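Local structure of M152 protein (Murid herpesvirus 1, 4G59) at residues A91-V96 with S133-P138; A177-R182 with I252-G257; I211-G216 with R240-S245. The protein probably helps the virus evade immune surveillance, as an MHC class I-like membrane glycoprotein that holds back the host's NKG2D ligands and MHC class I molecules. All blocks are in the same frame, centred on the assembly; numbering follows the deposited sequence.

Interaction 1: residues A91-V96 with S133-P138; sequences AGRPVV and SPPYSP
Arg93 carries this contact almost alone, its guanidinium reaching out of the lead-in to strand 95-103 and settling against the bend formed by Pro134, Pro135 and Tyr136. The backbones stay well apart: the nearest pair of CA atoms, those of Arg93 and Tyr136, are 9.9 Å from each other, and only 130 Å² is buried in all, most of it on the arginine. The long side chain and the ring of Pro134 cross at about a right angle. CB of Pro134 lies over one face of the guanidinium, displaced toward the rim, and comes within 3.8 Å of Arg93 NH2. Pro135 meets the same nitrogen obliquely, with its CD 4.0 Å from Arg93 NH2. A different side of the flat group faces the carbonyl of Tyr136, whose O sits at the edge, near the guanidinium plane, 3.5 Å from Arg93 NH1. CG of Arg93 sits between the backbone N and the carbonyl carbon (chi1 66°), and the bend at chi3 (-70°) sets which way the guanidinium is turned against the Pro134 ring. Its strongest polar partner lies elsewhere, in a salt bridge from NH2 to Asp115, which should limit rotation of the group while the prolines supply only packing. Met114 touches both Arg93 and Pro134 and so backs the contact from strand 106-114. The Tyr136 ring leads away from Arg93 and packs on the backbone of another protein chain, which also lays a basic side chain on Arg93. The contact packs the loop between strand 128-130 and helix 142-148 against the end of an MHC class I-like platform, an antiparallel sheet overlaid by helices.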
ATOM      1  N   ALA B  91     -11.219  16.156  13.781  1.00 61.17           N
ATOM      2  CA  ALA B  91     -11.622  14.775  13.623  1.00 58.76           C
ATOM      3  C   ALA B  91     -10.352  14.134  13.142  1.00 56.94           C
ATOM      4  O   ALA B  91      -9.620  14.735  12.371  1.00 55.58           O
ATOM      5  CB  ALA B  91     -12.702  14.653  12.600  1.00 56.14           C
ATOM      6  N   GLY B  92     -10.070  12.929  13.598  1.00 51.72           N
ATOM      7  CA  GLY B  92      -8.770  12.346  13.303  1.00 39.83           C
ATOM      8  C   GLY B  92      -8.765  11.619  11.974  1.00 46.02           C
ATOM      9  O   GLY B  92      -8.492  10.408  11.911  1.00 43.52           O
ATOM     10  N   ARG B  93      -9.086  12.339  10.903  1.00 41.11           N
ATOM     11  CA  ARG B  93      -9.008  11.729   9.593  1.00 41.86           C
ATOM     12  C   ARG B  93      -7.518  11.526   9.266  1.00 44.96           C
ATOM     13  O   ARG B  93      -6.652  12.280   9.758  1.00 40.67           O
ATOM     14  CB  ARG B  93      -9.714  12.590   8.549  1.00 37.75           C
ATOM     15  CG  ARG B  93      -9.037  13.918   8.308  1.00 43.37           C
ATOM     16  CD  ARG B  93      -9.911  14.815   7.451  1.00 42.81           C
ATOM     17  NE  ARG B  93      -9.996  14.319   6.088  1.00 40.95           N
ATOM     18  CZ  ARG B  93     -10.999  14.567   5.266  1.00 43.53           C
ATOM     19  NH1 ARG B  93     -12.010  15.309   5.669  1.00 54.05           N
ATOM     20  NH2 ARG B  93     -10.997  14.073   4.037  1.00 47.64           N
ATOM     21  N   PRO B  94      -7.212  10.495   8.464  1.00 40.47           N
ATOM     22  CA  PRO B  94      -5.806  10.221   8.149  1.00 41.91           C
ATOM     23  C   PRO B  94      -5.239  11.300   7.225  1.00 42.32           C
ATOM     24  O   PRO B  94      -5.981  11.890   6.430  1.00 42.92           O
ATOM     25  CB  PRO B  94      -5.860   8.855   7.447  1.00 35.51           C
ATOM     26  CG  PRO B  94      -7.269   8.782   6.848  1.00 39.22           C
ATOM     27  CD  PRO B  94      -8.139   9.530   7.830  1.00 43.55           C
ATOM     28  N   VAL B  95      -3.943  11.565   7.354  1.00 37.06           N
ATOM     29  CA  VAL B  95      -3.266  12.572   6.541  1.00 38.07           C
ATOM     30  C   VAL B  95      -1.826  12.130   6.311  1.00 38.59           C
ATOM     31  O   VAL B  95      -1.257  11.407   7.147  1.00 38.40           O
ATOM     32  CB  VAL B  95      -3.283  13.974   7.231  1.00 35.85           C
ATOM     33  CG1 VAL B  95      -2.671  13.917   8.606  1.00 35.83           C
ATOM     34  CG2 VAL B  95      -2.552  15.000   6.399  1.00 35.76           C
ATOM     35  N   VAL B  96      -1.232  12.532   5.185  1.00 39.84           N
ATOM     36  CA  VAL B  96       0.195  12.242   4.957  1.00 33.74           C
ATOM     37  C   VAL B  96       0.985  13.515   4.689  1.00 34.39           C
ATOM     38  O   VAL B  96       0.533  14.392   3.946  1.00 36.60           O
ATOM     39  CB  VAL B  96       0.432  11.247   3.762  1.00 35.16           C
ATOM     40  CG1 VAL B  96       1.918  10.852   3.650  1.00 32.17           C
ATOM     41  CG2 VAL B  96      -0.425  10.016   3.893  1.00 32.79           C
ATOM     42  N   SER B 133      -8.752  20.041  -2.541  1.00 53.16           N
ATOM     43  CA  SER B 133      -9.476  20.196  -1.280  1.00 49.72           C
ATOM     44  C   SER B 133      -9.964  18.832  -0.794  1.00 49.64           C
ATOM     45  O   SER B 133     -10.355  17.990  -1.605  1.00 50.18           O
ATOM     46  CB  SER B 133     -10.655  21.162  -1.430  1.00 50.37           C
ATOM     47  OG  SER B 133     -10.959  21.798  -0.189  1.00 52.04           O
ATOM     48  N   PRO B 134      -9.910  18.606   0.527  1.00 45.39           N
ATOM     49  CA  PRO B 134     -10.379  17.361   1.149  1.00 51.48           C
ATOM     50  C   PRO B 134     -11.907  17.273   1.192  1.00 57.07           C
ATOM     51  O   PRO B 134     -12.561  18.209   1.671  1.00 58.04           O
ATOM     52  CB  PRO B 134      -9.814  17.432   2.578  1.00 49.82           C
ATOM     53  CG  PRO B 134      -8.784  18.520   2.550  1.00 50.31           C
ATOM     54  CD  PRO B 134      -9.195  19.471   1.480  1.00 46.16           C
ATOM     55  N   PRO B 135     -12.461  16.149   0.702  1.00 57.76           N
ATOM     56  CA  PRO B 135     -13.879  15.847   0.458  1.00 51.27           C
ATOM     57  C   PRO B 135     -14.903  16.181   1.550  1.00 60.56           C
ATOM     58  O   PRO B 135     -16.005  16.629   1.218  1.00 66.22           O
ATOM     59  CB  PRO B 135     -13.856  14.343   0.217  1.00 56.90           C
ATOM     60  CG  PRO B 135     -12.572  14.131  -0.472  1.00 55.93           C
ATOM     61  CD  PRO B 135     -11.595  15.083   0.170  1.00 53.05           C
ATOM     62  N   TYR B 136     -14.609  15.933   2.814  1.00 61.64           N
ATOM     63  CA  TYR B 136     -15.630  16.252   3.811  1.00 56.97           C
ATOM     64  C   TYR B 136     -15.107  17.267   4.823  1.00 59.07           C
ATOM     65  O   TYR B 136     -15.046  17.004   6.029  1.00 62.17           O
ATOM     66  CB  TYR B 136     -16.187  14.973   4.454  1.00 58.82           C
ATOM     67  CG  TYR B 136     -17.184  14.279   3.555  1.00 58.31           C
ATOM     68  CD1 TYR B 136     -18.523  14.213   3.888  1.00 63.95           C
ATOM     69  CD2 TYR B 136     -16.789  13.723   2.347  1.00 62.37           C
ATOM     70  CE1 TYR B 136     -19.442  13.589   3.049  1.00 67.47           C
ATOM     71  CE2 TYR B 136     -17.696  13.100   1.499  1.00 65.23           C
ATOM     72  CZ  TYR B 136     -19.022  13.035   1.855  1.00 64.17           C
ATOM     73  OH  TYR B 136     -19.923  12.416   1.013  1.00 57.89           O
ATOM     74  N   SER B 137     -14.728  18.433   4.310  1.00 54.36           N
ATOM     75  CA  SER B 137     -14.141  19.479   5.137  1.00 62.07           C
ATOM     76  C   SER B 137     -14.793  20.847   4.901  1.00 65.50           C
ATOM     77  O   SER B 137     -14.124  21.801   4.485  1.00 61.56           O
ATOM     78  CB  SER B 137     -12.643  19.564   4.863  1.00 54.59           C
ATOM     79  OG  SER B 137     -12.398  19.735   3.478  1.00 51.54           O
ATOM     80  N   PRO B 138     -16.100  20.957   5.181  1.00 65.23           N
ATOM     81  CA  PRO B 138     -16.757  22.234   4.888  1.00 74.14           C
ATOM     82  C   PRO B 138     -16.371  23.304   5.911  1.00 65.98           C
ATOM     83  O   PRO B 138     -16.272  24.483   5.569  1.00 65.23           O
ATOM     84  CB  PRO B 138     -18.243  21.883   4.992  1.00 77.39           C
ATOM     85  CG  PRO B 138     -18.294  20.766   5.999  1.00 74.64           C
ATOM     86  CD  PRO B 138     -17.011  19.990   5.827  1.00 68.47           C
TER

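Interaction 2: residues A177-R182 with I252-G257; sequences AMDNPR and ISSPTG
Asp179 and Thr256 bring their CA atoms to 8.2 Å where the chain leaves helix 161-178, Asp179 being the first residue with non-helical phi/psi, and faces a type I beta turn running from Ser254 to Gly257. Their side chains approach from opposite directions, and Thr256 OG1 donates a short hydrogen bond of 2.5 Å to Asp179 OD2. The hydroxyl meets this oxygen on its syn side, 23° out of the carboxylate plane. Asp179 extends CG anti to its own N (chi1 165°), which carries the carboxylate across to the turn. The threonine hydroxyl is itself an acceptor, since Ser254 OG donates to Thr256 OG1 over 2.8 Å, making a chain of two hydrogen bonds from serine through threonine to the carboxylate. In an MHC class I-like protein this is a junction between regions: the end of a platform helix meets the hairpin turn joining strands 250-253 and 258-264 of the beta-sandwich. The turn is closed by Gly257 N bonding to Ser254 O at 2.9 Å. Both carboxylate oxygens are engaged beyond the turn, OD2 in a salt bridge with Arg14 and OD1 by Trp258 NE1; the arginine would be expected to favour the ionised acid. The residue after Asp179, Asn180, forms an Asx turn, its OD1 accepting from Arg182 N at 2.8 Å.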
ATOM      1  N   ALA B 177      26.216  -1.408  -3.913  1.00 30.90           N
ATOM      2  CA  ALA B 177      27.245  -2.448  -3.707  1.00 33.75           C
ATOM      3  C   ALA B 177      26.704  -3.861  -3.559  1.00 32.44           C
ATOM      4  O   ALA B 177      27.399  -4.819  -3.894  1.00 32.76           O
ATOM      5  CB  ALA B 177      28.150  -2.115  -2.473  1.00 23.05           C
ATOM      6  N   MET B 178      25.497  -4.004  -3.012  1.00 32.52           N
ATOM      7  CA  MET B 178      24.981  -5.351  -2.733  1.00 31.70           C
ATOM      8  C   MET B 178      24.165  -5.826  -3.898  1.00 30.00           C
ATOM      9  O   MET B 178      23.825  -7.001  -3.980  1.00 36.94           O
ATOM     10  CB  MET B 178      24.075  -5.375  -1.504  1.00 33.49           C
ATOM     11  CG  MET B 178      24.695  -4.937  -0.212  1.00 40.24           C
ATOM     12  SD  MET B 178      23.625  -5.357   1.176  1.00 46.83           S
ATOM     13  CE  MET B 178      22.006  -5.001   0.510  1.00 40.87           C
ATOM     14  N   ASP B 179      23.828  -4.895  -4.783  1.00 32.12           N
ATOM     15  CA  ASP B 179      22.874  -5.166  -5.848  1.00 34.49           C
ATOM     16  C   ASP B 179      23.437  -6.112  -6.900  1.00 38.23           C
ATOM     17  O   ASP B 179      24.266  -5.743  -7.731  1.00 40.44           O
ATOM     18  CB  ASP B 179      22.402  -3.857  -6.494  1.00 34.73           C
ATOM     19  CG  ASP B 179      21.696  -4.071  -7.815  1.00 34.28           C
ATOM     20  OD1 ASP B 179      20.883  -5.011  -7.933  1.00 34.46           O
ATOM     21  OD2 ASP B 179      21.959  -3.277  -8.732  1.00 41.85           O
ATOM     22  N   ASN B 180      22.945  -7.335  -6.859  1.00 41.68           N
ATOM     23  CA  ASN B 180      23.372  -8.370  -7.756  1.00 38.62           C
ATOM     24  C   ASN B 180      22.164  -9.208  -8.130  1.00 36.47           C
ATOM     25  O   ASN B 180      21.672  -9.969  -7.309  1.00 35.74           O
ATOM     26  CB  ASN B 180      24.418  -9.230  -7.056  1.00 37.89           C
ATOM     27  CG  ASN B 180      24.981 -10.304  -7.956  1.00 42.10           C
ATOM     28  OD1 ASN B 180      24.308 -10.792  -8.878  1.00 40.39           O
ATOM     29  ND2 ASN B 180      26.221 -10.688  -7.694  1.00 44.63           N
ATOM     30  N   PRO B 181      21.718  -9.105  -9.392  1.00 36.73           N
ATOM     31  CA  PRO B 181      20.514  -9.799  -9.875  1.00 31.80           C
ATOM     32  C   PRO B 181      20.593 -11.306  -9.644  1.00 36.01           C
ATOM     33  O   PRO B 181      19.548 -11.953  -9.570  1.00 34.87           O
ATOM     34  CB  PRO B 181      20.532  -9.551 -11.394  1.00 33.21           C
ATOM     35  CG  PRO B 181      21.586  -8.529 -11.652  1.00 35.43           C
ATOM     36  CD  PRO B 181      22.525  -8.536 -10.485  1.00 32.71           C
ATOM     37  N   ARG B 182      21.810 -11.855  -9.570  1.00 33.26           N
ATOM     38  CA  ARG B 182      21.973 -13.298  -9.395  1.00 37.58           C
ATOM     39  C   ARG B 182      21.802 -13.711  -7.944  1.00 36.93           C
ATOM     40  O   ARG B 182      21.652 -14.891  -7.663  1.00 37.53           O
ATOM     41  CB  ARG B 182      23.315 -13.801  -9.976  1.00 32.16           C
ATOM     42  CG  ARG B 182      23.456 -13.431 -11.447  1.00 37.09           C
ATOM     43  CD  ARG B 182      24.750 -13.875 -12.116  1.00 36.78           C
ATOM     44  NE  ARG B 182      24.566 -13.762 -13.566  1.00 34.70           N
ATOM     45  CZ  ARG B 182      24.611 -12.615 -14.234  1.00 34.72           C
ATOM     46  NH1 ARG B 182      24.861 -11.469 -13.595  1.00 32.59           N
ATOM     47  NH2 ARG B 182      24.410 -12.616 -15.544  1.00 38.47           N
ATOM     48  N   ILE B 252      11.469  -7.741 -15.097  1.00 35.43           N
ATOM     49  CA  ILE B 252      11.756  -7.093 -13.831  1.00 32.81           C
ATOM     50  C   ILE B 252      12.950  -6.203 -14.071  1.00 31.47           C
ATOM     51  O   ILE B 252      14.009  -6.682 -14.472  1.00 34.81           O
ATOM     52  CB  ILE B 252      12.116  -8.126 -12.771  1.00 29.43           C
ATOM     53  CG1 ILE B 252      10.952  -9.086 -12.549  1.00 31.89           C
ATOM     54  CG2 ILE B 252      12.428  -7.446 -11.475  1.00 26.73           C
ATOM     55  CD1 ILE B 252      11.308 -10.306 -11.688  1.00 32.54           C
ATOM     56  N   SER B 253      12.792  -4.908 -13.854  1.00 31.09           N
ATOM     57  CA  SER B 253      13.869  -3.988 -14.158  1.00 34.17           C
ATOM     58  C   SER B 253      14.301  -3.157 -12.952  1.00 34.55           C
ATOM     59  O   SER B 253      13.490  -2.773 -12.114  1.00 34.19           O
ATOM     60  CB  SER B 253      13.466  -3.087 -15.311  1.00 34.57           C
ATOM     61  OG  SER B 253      12.570  -2.114 -14.849  1.00 45.06           O
ATOM     62  N   SER B 254      15.601  -2.899 -12.876  1.00 37.59           N
ATOM     63  CA  SER B 254      16.211  -2.227 -11.738  1.00 31.97           C
ATOM     64  C   SER B 254      16.780  -0.887 -12.179  1.00 32.50           C
ATOM     65  O   SER B 254      17.305  -0.763 -13.287  1.00 32.53           O
ATOM     66  CB  SER B 254      17.336  -3.094 -11.188  1.00 32.81           C
ATOM     67  OG  SER B 254      18.169  -2.342 -10.327  1.00 33.29           O
ATOM     68  N   PRO B 255      16.661   0.131 -11.321  1.00 34.52           N
ATOM     69  CA  PRO B 255      17.177   1.444 -11.714  1.00 36.64           C
ATOM     70  C   PRO B 255      18.690   1.393 -11.923  1.00 38.20           C
ATOM     71  O   PRO B 255      19.231   2.278 -12.576  1.00 35.63           O
ATOM     72  CB  PRO B 255      16.848   2.344 -10.505  1.00 30.85           C
ATOM     73  CG  PRO B 255      15.832   1.583  -9.693  1.00 35.89           C
ATOM     74  CD  PRO B 255      15.991   0.137 -10.001  1.00 30.57           C
ATOM     75  N   THR B 256      19.360   0.377 -11.383  1.00 37.23           N
ATOM     76  CA  THR B 256      20.803   0.263 -11.581  1.00 35.92           C
ATOM     77  C   THR B 256      21.174  -0.253 -12.968  1.00 36.38           C
ATOM     78  O   THR B 256      22.360  -0.343 -13.298  1.00 38.59           O
ATOM     79  CB  THR B 256      21.460  -0.590 -10.515  1.00 33.15           C
ATOM     80  OG1 THR B 256      20.935  -1.918 -10.594  1.00 35.06           O
ATOM     81  CG2 THR B 256      21.172  -0.019  -9.168  1.00 32.70           C
ATOM     82  N   GLY B 257      20.178  -0.588 -13.782  1.00 34.80           N
ATOM     83  CA  GLY B 257      20.436  -0.790 -15.199  1.00 36.61           C
ATOM     84  C   GLY B 257      20.396  -2.206 -15.725  1.00 39.24           C
ATOM     85  O   GLY B 257      20.567  -2.435 -16.919  1.00 49.29           O
TER

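Interaction 3: residues I211-G216 with R240-S245; sequences ISLANG and RDLNGS
At one end of the beta-sandwich, a type I beta turn from Leu213 to Gly216 meets the loop that carries the chain from strand 231-238 to strand 250-253, and Leu213 and Leu242 form the apolar link between them. The turn follows directly on strand 210-213 and is closed by a backbone bond from Gly216 N to Leu213 O, 3.0 Å long. The CA atoms nearest across the contact belong to Asn215 and Leu242 and lie 9.2 Å apart, so side chains must span the distance, and only 85 Å² is buried between the two segments. Leu213 and Leu242 do so at an oblique crossing, touching through one methyl each: CD2 of Leu213 is 3.8 Å from CD2 of Leu242. For Leu242, CG stands anti to the carbonyl carbon (chi1 -71°), and chi2 of -162° brings the branched end nearer to the turn than the initial direction of the side chain would suggest. Strands 210-213 and 231-238 belong to different four-stranded antiparallel sheets, whose facing surfaces form the interior of the sandwich; Leu237 of the second sheet touches both leucines, and so does Phe248 from the loop ahead of strand 250-253. Val217 adds a further apolar neighbour to Leu242. At the exposed margin, the amide of Asn215 comes near the same methyl, ND2 lying 4.3 Å from Leu242 CD2, a loose contact. Asn215 OD1 turns back to accept a weak hydrogen bond from Val217 N.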
ATOM      1  N   ILE B 211       8.162  -4.228 -12.287  1.00 35.96           N
ATOM      2  CA  ILE B 211       7.786  -5.498 -12.881  1.00 33.85           C
ATOM      3  C   ILE B 211       6.615  -5.258 -13.848  1.00 37.34           C
ATOM      4  O   ILE B 211       5.643  -4.579 -13.502  1.00 43.47           O
ATOM      5  CB  ILE B 211       7.436  -6.527 -11.797  1.00 32.34           C
ATOM      6  CG1 ILE B 211       7.036  -7.858 -12.404  1.00 29.83           C
ATOM      7  CG2 ILE B 211       6.319  -6.046 -10.920  1.00 37.55           C
ATOM      8  CD1 ILE B 211       7.198  -9.014 -11.397  1.00 37.72           C
ATOM      9  N   SER B 212       6.734  -5.781 -15.063  1.00 34.35           N
ATOM     10  CA  SER B 212       5.711  -5.617 -16.076  1.00 38.08           C
ATOM     11  C   SER B 212       5.828  -6.822 -17.006  1.00 43.60           C
ATOM     12  O   SER B 212       6.751  -7.633 -16.849  1.00 41.94           O
ATOM     13  CB  SER B 212       5.913  -4.302 -16.833  1.00 40.69           C
ATOM     14  OG  SER B 212       7.085  -4.346 -17.635  1.00 37.87           O
ATOM     15  N   LEU B 213       4.893  -6.962 -17.946  1.00 42.39           N
ATOM     16  CA  LEU B 213       4.909  -8.100 -18.875  1.00 43.51           C
ATOM     17  C   LEU B 213       5.440  -7.639 -20.219  1.00 45.98           C
ATOM     18  O   LEU B 213       5.179  -6.512 -20.628  1.00 45.98           O
ATOM     19  CB  LEU B 213       3.503  -8.674 -19.054  1.00 47.56           C
ATOM     20  CG  LEU B 213       3.371 -10.168 -19.325  1.00 49.21           C
ATOM     21  CD1 LEU B 213       3.702 -10.925 -18.050  1.00 39.26           C
ATOM     22  CD2 LEU B 213       1.959 -10.513 -19.827  1.00 46.73           C
ATOM     23  N   ALA B 214       6.156  -8.517 -20.918  1.00 47.40           N
ATOM     24  CA  ALA B 214       6.914  -8.122 -22.107  1.00 46.23           C
ATOM     25  C   ALA B 214       6.060  -7.510 -23.207  1.00 50.89           C
ATOM     26  O   ALA B 214       6.485  -6.570 -23.882  1.00 48.29           O
ATOM     27  CB  ALA B 214       7.701  -9.298 -22.644  1.00 43.49           C
ATOM     28  N   ASN B 215       4.861  -8.049 -23.404  1.00 48.71           N
ATOM     29  CA  ASN B 215       4.018  -7.580 -24.497  1.00 50.64           C
ATOM     30  C   ASN B 215       3.097  -6.427 -24.114  1.00 48.63           C
ATOM     31  O   ASN B 215       2.286  -5.992 -24.925  1.00 50.82           O
ATOM     32  CB  ASN B 215       3.228  -8.743 -25.126  1.00 52.51           C
ATOM     33  CG  ASN B 215       2.056  -9.195 -24.267  1.00 56.98           C
ATOM     34  OD1 ASN B 215       2.019  -8.962 -23.055  1.00 58.36           O
ATOM     35  ND2 ASN B 215       1.087  -9.851 -24.897  1.00 56.22           N
ATOM     36  N   GLY B 216       3.208  -5.938 -22.878  1.00 52.78           N
ATOM     37  CA  GLY B 216       2.466  -4.752 -22.478  1.00 49.64           C
ATOM     38  C   GLY B 216       1.160  -4.983 -21.732  1.00 47.81           C
ATOM     39  O   GLY B 216       0.582  -4.045 -21.155  1.00 47.84           O
ATOM     40  N   ARG B 240      -5.748 -15.143 -20.363  1.00 50.56           N
ATOM     41  CA  ARG B 240      -7.023 -14.764 -20.930  1.00 60.77           C
ATOM     42  C   ARG B 240      -7.123 -13.263 -20.853  1.00 57.59           C
ATOM     43  O   ARG B 240      -8.176 -12.699 -21.094  1.00 64.75           O
ATOM     44  CB  ARG B 240      -8.181 -15.267 -20.067  1.00 53.26           C
ATOM     45  CG  ARG B 240      -8.621 -14.363 -18.940  1.00 51.27           C
ATOM     46  CD  ARG B 240     -10.025 -14.762 -18.491  1.00 54.01           C
ATOM     47  NE  ARG B 240     -10.475 -14.084 -17.278  1.00 63.71           N
ATOM     48  CZ  ARG B 240     -10.675 -14.689 -16.111  1.00 61.21           C
ATOM     49  NH1 ARG B 240     -10.470 -15.994 -15.994  1.00 68.69           N
ATOM     50  NH2 ARG B 240     -11.081 -13.992 -15.063  1.00 50.77           N
ATOM     51  N   ASP B 241      -6.002 -12.618 -20.571  1.00 56.73           N
ATOM     52  CA  ASP B 241      -5.898 -11.191 -20.738  1.00 56.19           C
ATOM     53  C   ASP B 241      -4.892 -11.273 -21.854  1.00 59.01           C
ATOM     54  O   ASP B 241      -4.593 -10.295 -22.518  1.00 68.84           O
ATOM     55  CB  ASP B 241      -5.323 -10.454 -19.538  1.00 51.14           C
ATOM     56  CG  ASP B 241      -6.390  -9.954 -18.600  1.00 52.46           C
ATOM     57  OD1 ASP B 241      -7.574 -10.085 -18.936  1.00 60.01           O
ATOM     58  OD2 ASP B 241      -6.055  -9.430 -17.527  1.00 53.63           O
ATOM     59  N   LEU B 242      -4.378 -12.481 -22.049  1.00 64.63           N
ATOM     60  CA  LEU B 242      -3.422 -12.769 -23.108  1.00 73.96           C
ATOM     61  C   LEU B 242      -4.116 -13.140 -24.423  1.00 84.38           C
ATOM     62  O   LEU B 242      -3.459 -13.310 -25.455  1.00 91.52           O
ATOM     63  CB  LEU B 242      -2.461 -13.884 -22.678  1.00 74.62           C
ATOM     64  CG  LEU B 242      -1.434 -13.505 -21.602  1.00 64.30           C
ATOM     65  CD1 LEU B 242      -0.301 -14.497 -21.569  1.00 65.53           C
ATOM     66  CD2 LEU B 242      -0.897 -12.095 -21.824  1.00 61.02           C
ATOM     67  N   ASN B 243      -5.443 -13.245 -24.374  1.00 82.23           N
ATOM     68  CA  ASN B 243      -6.254 -13.633 -25.526  1.00 83.56           C
ATOM     69  C   ASN B 243      -5.750 -14.921 -26.169  1.00 94.64           C
ATOM     70  O   ASN B 243      -5.096 -14.887 -27.212  1.00 98.70           O
ATOM     71  CB  ASN B 243      -6.321 -12.507 -26.571  1.00 88.61           C
ATOM     72  CG  ASN B 243      -6.730 -11.164 -25.976  1.00 87.46           C
ATOM     73  OD1 ASN B 243      -7.451 -11.097 -24.979  1.00 80.76           O
ATOM     74  ND2 ASN B 243      -6.270 -10.083 -26.596  1.00 87.54           N
ATOM     75  N   GLY B 244      -6.028 -16.052 -25.527  1.00 95.62           N
ATOM     76  CA  GLY B 244      -5.722 -17.353 -26.098  1.00107.84           C
ATOM     77  C   GLY B 244      -4.261 -17.767 -26.111  1.00107.47           C
ATOM     78  O   GLY B 244      -3.954 -18.960 -26.100  1.00105.94           O
ATOM     79  N   SER B 245      -3.355 -16.794 -26.148  1.00108.71           N
ATOM     80  CA  SER B 245      -1.935 -17.103 -26.139  1.00107.11           C
ATOM     81  C   SER B 245      -1.517 -17.665 -24.788  1.00108.35           C
ATOM     82  O   SER B 245      -2.310 -17.712 -23.844  1.00 97.90           O
ATOM     83  CB  SER B 245      -1.093 -15.879 -26.494  1.00102.89           C
ATOM     84  OG  SER B 245       0.287 -16.202 -26.493  1.00100.56           O
TER

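From the N terminus, interaction 1 comes first: 91-96 and 133-138 close a loop made mostly of strands, wholly within the MHC-like platform. It is complete before interaction 2 opens at 177-182, the exit from the last platform helix. That second loop closes only at 252-257, and interaction 3, between 211-216 and 240-245, is nested inside it. Interaction 2 therefore ties the platform to the beta-sandwich, whereas interaction 3 joins parts of the sandwich itself. The nested pair also touch, Ile252 CG1 lying 3.9 Å from Ile211 CD1 on neighbouring strands of one sheet. Interaction 1 stands apart, its centre about 39 Å from those of both others.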